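Local coordinates for protein geranyltranstransferase (Staphylococcus aureus, PDB 1RTR) that makes farnesyl diphosphate, probably by adding isopentenyl diphosphate to geranyl diphosphate in isoprenoid biosynthesis, at residues R128-D131 with E132-I135. Numbering follows the deposited sequence.
Sequences RLTD and EVKI
K134 NZ and D131 OD2 face each other in a long salt bridge of 3.7 Å, while the sound hydrogen bond of the ammonium goes to the carbonyl oxygen of D126, with S124 O a weak partner. The side chains of D131 and K134 run alongside each other in the same direction, with the carboxylate nearer to the lysine's CE than to its nitrogen. With CG anti to the carbonyl carbon (chi1 -85°), the lysine side chain runs back along the first turn toward the loop, and its bent end brings CE 3.3 Å from L129 O. Nearer the backbone, the aliphatic part of the lysine meets L129, K134 CG lying 4.0 Å from L129 CB.

The first turn is closed by T130. Its OG1, which chi1 of 66° sets beside both the N and the C of its own backbone, facing into the turn, accepts from V133 N at 3.2 Å in a nearly straight bond, with an N-H...O angle of 165°, while V133 CG2 comes within 3.4 Å of the same oxygen. Behind this cap, K134 N bonds to T130 O and I135 N to D131 O, both at 3.0 Å, which starts the i to i+4 ladder. L129 and V133 both rest on I192 of helix 179-193, whereas I135 packs on I135 of the second subunit. This is a threonine N-cap at the start of helix 131-145, in the all-helical fold of the polyprenyl synthetases.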
loop_
_atom_site.group_PDB
_atom_site.type_symbol
_atom_site.label_atom_id
_atom_site.label_comp_id
_atom_site.label_asym_id
_atom_site.label_seq_id
_atom_site.Cartn_x
_atom_site.Cartn_y
_atom_site.Cartn_z
ATOM N N ARG A 128 -6.286 18.514 -8.558
ATOM C CA ARG A 128 -6.980 18.655 -9.833
ATOM C C ARG A 128 -8.293 17.848 -9.849
ATOM O O ARG A 128 -9.159 18.067 -10.697
ATOM C CB ARG A 128 -6.056 18.276 -10.988
ATOM C CG ARG A 128 -4.680 18.922 -10.885
ATOM C CD ARG A 128 -4.097 19.414 -12.193
ATOM N NE ARG A 128 -2.941 18.612 -12.601
ATOM C CZ ARG A 128 -1.689 19.060 -12.714
ATOM N NH1 ARG A 128 -0.727 18.229 -13.095
ATOM N NH2 ARG A 128 -1.387 20.327 -12.450
ATOM N N LEU A 129 -8.436 16.939 -8.886
ATOM C CA LEU A 129 -9.622 16.101 -8.761
ATOM C C LEU A 129 -10.377 16.414 -7.485
ATOM O O LEU A 129 -9.781 16.760 -6.473
ATOM C CB LEU A 129 -9.248 14.610 -8.769
ATOM C CG LEU A 129 -8.095 14.070 -9.628
ATOM C CD1 LEU A 129 -7.820 12.621 -9.282
ATOM C CD2 LEU A 129 -8.382 14.214 -11.122
ATOM N N THR A 130 -11.695 16.281 -7.542
ATOM C CA THR A 130 -12.547 16.426 -6.365
ATOM C C THR A 130 -12.293 15.261 -5.429
ATOM O O THR A 130 -11.710 14.243 -5.825
ATOM C CB THR A 130 -14.056 16.443 -6.758
ATOM O OG1 THR A 130 -14.434 15.160 -7.293
ATOM C CG2 THR A 130 -14.330 17.443 -7.908
ATOM N N ASP A 131 -12.746 15.398 -4.191
ATOM C CA ASP A 131 -12.627 14.317 -3.228
ATOM C C ASP A 131 -13.450 13.092 -3.652
ATOM O O ASP A 131 -13.030 11.942 -3.439
ATOM C CB ASP A 131 -12.969 14.821 -1.821
ATOM C CG ASP A 131 -11.911 15.791 -1.280
ATOM O OD1 ASP A 131 -12.169 16.438 -0.232
ATOM O OD2 ASP A 131 -10.794 15.970 -1.840
ATOM N N GLU A 132 -14.595 13.340 -4.282
ATOM C CA GLU A 132 -15.430 12.262 -4.795
ATOM C C GLU A 132 -14.676 11.405 -5.844
ATOM O O GLU A 132 -14.659 10.178 -5.748
ATOM C CB GLU A 132 -16.774 12.811 -5.311
ATOM C CG GLU A 132 -17.335 12.124 -6.551
ATOM C CD GLU A 132 -18.789 11.733 -6.402
ATOM O OE1 GLU A 132 -19.655 12.435 -6.977
ATOM O OE2 GLU A 132 -19.064 10.715 -5.712
ATOM N N VAL A 133 -14.023 12.045 -6.810
ATOM C CA VAL A 133 -13.303 11.307 -7.842
ATOM C C VAL A 133 -12.066 10.631 -7.235
ATOM O O VAL A 133 -11.704 9.513 -7.614
ATOM C CB VAL A 133 -12.943 12.220 -9.062
ATOM C CG1 VAL A 133 -12.145 11.481 -10.099
ATOM C CG2 VAL A 133 -14.197 12.783 -9.703
ATOM N N LYS A 134 -11.434 11.304 -6.276
ATOM C CA LYS A 134 -10.246 10.768 -5.613
ATOM C C LYS A 134 -10.535 9.446 -4.913
ATOM O O LYS A 134 -9.749 8.503 -5.008
ATOM C CB LYS A 134 -9.708 11.771 -4.595
ATOM C CG LYS A 134 -8.790 12.824 -5.171
ATOM C CD LYS A 134 -8.115 13.574 -4.048
ATOM C CE LYS A 134 -8.620 14.992 -3.946
ATOM N NZ LYS A 134 -7.489 15.816 -3.513
ATOM N N ILE A 135 -11.662 9.382 -4.211
ATOM C CA ILE A 135 -12.089 8.144 -3.570
ATOM C C ILE A 135 -12.273 7.026 -4.601
ATOM O O ILE A 135 -11.771 5.927 -4.412
ATOM C CB ILE A 135 -13.365 8.379 -2.702
ATOM C CG1 ILE A 135 -13.036 9.255 -1.485
ATOM C CG2 ILE A 135 -13.974 7.074 -2.233
ATOM C CD1 ILE A 135 -11.835 8.790 -0.651
#